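350aa long hypothetical aspartate-semialdehyde dehydrogenase (PDB 2EP5) probably catalyses the NADP-dependent interconversion of malonyl-CoA and malonate semialdehyde, as a member of the aspartate-semialdehyde dehydrogenase family. Local coordinates at residues D116-N121 / L129-F134. Sequence-based numbering, arbitrary orientation.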
loop_
_atom_site.group_PDB
_atom_site.type_symbol
_atom_site.label_atom_id
_atom_site.label_comp_id
_atom_site.label_asym_id
_atom_site.label_seq_id
_atom_site.Cartn_x
_atom_site.Cartn_y
_atom_site.Cartn_z
ATOM N N ASP A 116 1.832 -14.151 -41.355
ATOM C CA ASP A 116 3.171 -14.410 -41.881
ATOM C C ASP A 116 4.260 -14.076 -40.870
ATOM O O ASP A 116 5.452 -14.242 -41.146
ATOM C CB ASP A 116 3.414 -13.600 -43.155
ATOM C CG ASP A 116 2.374 -13.868 -44.218
ATOM O OD1 ASP A 116 2.050 -15.053 -44.448
ATOM O OD2 ASP A 116 1.887 -12.890 -44.824
ATOM N N VAL A 117 3.852 -13.607 -39.696
ATOM C CA VAL A 117 4.808 -13.240 -38.666
ATOM C C VAL A 117 4.720 -14.197 -37.485
ATOM O O VAL A 117 3.654 -14.387 -36.899
ATOM C CB VAL A 117 4.556 -11.799 -38.188
ATOM C CG1 VAL A 117 5.600 -11.391 -37.172
ATOM C CG2 VAL A 117 4.568 -10.857 -39.385
ATOM N N PRO A 118 5.849 -14.819 -37.119
ATOM C CA PRO A 118 5.853 -15.757 -35.991
ATOM C C PRO A 118 5.684 -15.016 -34.660
ATOM O O PRO A 118 6.288 -13.960 -34.457
ATOM C CB PRO A 118 7.230 -16.419 -36.085
ATOM C CG PRO A 118 7.729 -16.073 -37.487
ATOM C CD PRO A 118 7.187 -14.704 -37.716
ATOM N N LEU A 119 4.844 -15.554 -33.778
ATOM C CA LEU A 119 4.628 -14.975 -32.445
ATOM C C LEU A 119 5.305 -15.996 -31.545
ATOM O O LEU A 119 4.773 -17.080 -31.305
ATOM C CB LEU A 119 3.137 -14.870 -32.122
ATOM C CG LEU A 119 2.767 -14.097 -30.851
ATOM C CD1 LEU A 119 3.373 -12.691 -30.888
ATOM C CD2 LEU A 119 1.253 -14.027 -30.732
ATOM N N ILE A 120 6.487 -15.652 -31.052
ATOM C CA ILE A 120 7.254 -16.595 -30.264
ATOM C C ILE A 120 7.353 -16.498 -28.754
ATOM O O ILE A 120 7.488 -15.423 -28.176
ATOM C CB ILE A 120 8.712 -16.676 -30.789
ATOM C CG1 ILE A 120 8.715 -16.974 -32.293
ATOM C CG2 ILE A 120 9.483 -17.772 -30.047
ATOM C CD1 ILE A 120 8.021 -18.269 -32.667
ATOM N N ASN A 121 7.276 -17.680 -28.149
ATOM C CA ASN A 121 7.456 -17.909 -26.725
ATOM C C ASN A 121 8.265 -19.195 -26.876
ATOM O O ASN A 121 7.705 -20.290 -26.982
ATOM C CB ASN A 121 6.139 -18.172 -25.988
ATOM C CG ASN A 121 6.322 -18.151 -24.474
ATOM O OD1 ASN A 121 7.453 -18.075 -23.986
ATOM N ND2 ASN A 121 5.219 -18.221 -23.726
ATOM N N LEU A 129 9.026 -20.573 -36.046
ATOM C CA LEU A 129 10.002 -19.713 -36.723
ATOM C C LEU A 129 10.166 -20.083 -38.202
ATOM O O LEU A 129 10.685 -19.300 -38.998
ATOM C CB LEU A 129 11.363 -19.788 -36.019
ATOM C CG LEU A 129 11.475 -18.995 -34.714
ATOM C CD1 LEU A 129 12.775 -19.331 -33.993
ATOM C CD2 LEU A 129 11.397 -17.508 -35.029
ATOM N N GLU A 130 9.723 -21.280 -38.562
ATOM C CA GLU A 130 9.817 -21.728 -39.942
ATOM C C GLU A 130 9.061 -20.779 -40.862
ATOM O O GLU A 130 9.302 -20.756 -42.071
ATOM C CB GLU A 130 9.255 -23.142 -40.088
ATOM C CG GLU A 130 9.995 -24.187 -39.280
ATOM C CD GLU A 130 10.062 -25.519 -39.996
ATOM O OE1 GLU A 130 10.657 -25.561 -41.094
ATOM O OE2 GLU A 130 9.522 -26.519 -39.470
ATOM N N LEU A 131 8.144 -20.000 -40.292
ATOM C CA LEU A 131 7.373 -19.047 -41.081
ATOM C C LEU A 131 8.313 -18.063 -41.738
ATOM O O LEU A 131 7.975 -17.464 -42.756
ATOM C CB LEU A 131 6.389 -18.263 -40.209
ATOM C CG LEU A 131 5.033 -18.872 -39.859
ATOM C CD1 LEU A 131 4.235 -17.864 -39.026
ATOM C CD2 LEU A 131 4.269 -19.224 -41.131
ATOM N N LEU A 132 9.493 -17.893 -41.151
ATOM C CA LEU A 132 10.467 -16.954 -41.682
ATOM C C LEU A 132 10.961 -17.325 -43.074
ATOM O O LEU A 132 11.436 -16.468 -43.815
ATOM C CB LEU A 132 11.657 -16.830 -40.721
ATOM C CG LEU A 132 11.358 -16.134 -39.390
ATOM C CD1 LEU A 132 12.622 -16.075 -38.527
ATOM C CD2 LEU A 132 10.821 -14.738 -39.660
ATOM N N LYS A 133 10.837 -18.599 -43.429
ATOM C CA LYS A 133 11.286 -19.083 -44.734
ATOM C C LYS A 133 10.492 -18.537 -45.916
ATOM O O LYS A 133 10.966 -18.568 -47.042
ATOM C CB LYS A 133 11.228 -20.613 -44.776
ATOM C CG LYS A 133 12.273 -21.311 -43.916
ATOM C CD LYS A 133 12.068 -22.825 -43.904
ATOM C CE LYS A 133 12.081 -23.409 -45.316
ATOM N NZ LYS A 133 11.912 -24.896 -45.329
ATOM N N PHE A 134 9.297 -18.017 -45.655
ATOM C CA PHE A 134 8.441 -17.516 -46.723
ATOM C C PHE A 134 7.970 -16.089 -46.501
ATOM O O PHE A 134 7.251 -15.525 -47.333
ATOM C CB PHE A 134 7.228 -18.439 -46.846
ATOM C CG PHE A 134 7.582 -19.899 -46.829
ATOM C CD1 PHE A 134 7.997 -20.545 -47.993
ATOM C CD2 PHE A 134 7.542 -20.622 -45.636
ATOM C CE1 PHE A 134 8.365 -21.889 -47.973
ATOM C CE2 PHE A 134 7.912 -21.971 -45.604
ATOM C CZ PHE A 134 8.324 -22.604 -46.780
HETATM O O HOH W 1 5.729 -16.225 -43.610
#
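Pro118 presses its ring against Leu131 and Leu132 where, in the Rossmann-type NAD-binding domain, an extended chain runs beside the 3-10 turn that leads into helix 132-140. The extended piece, 116-121, also bonds through the backbones of Pro118 and Ile120 to Lys147 at the end of strand 144-147, which places it between that strand and the start of the helix. Going round the proline ring, each carbon finds a leucine. Pro118 CB points at the turn and lies 4.4 Å from Leu129 CD2. Pro118 CG makes the closest approach, 3.7 Å from Leu131 CB. The same Pro118 CG is 4.0 Å from Leu132 CD2, and CD closes the ring over that methyl. Leu131 runs antiparallel to the proline side chain, which carries Leu131 CD1 back along the chain to 3.9 Å from Pro118 N. Leu132 instead lies across the ring, nearly perpendicular to it. Two residues on, Ile120 meets Leu129, again nearly perpendicular. With CG1 anti to the carbonyl carbon (chi1 -53°), the longer branch of Ile120 rests on the leucine: Ile120 CG1 comes to 3.9 Å from Leu129 CD2. Ile120 CD1 follows at 4.1 Å from Leu129 CG. No direct hydrogen bond joins the two segments, and the packing is apolar and largely buried. At the Asp116 end one water bridges the backbones, its oxygen 2.7 Å from Leu131 O and 3.2 Å from Asp116 O, donating to both.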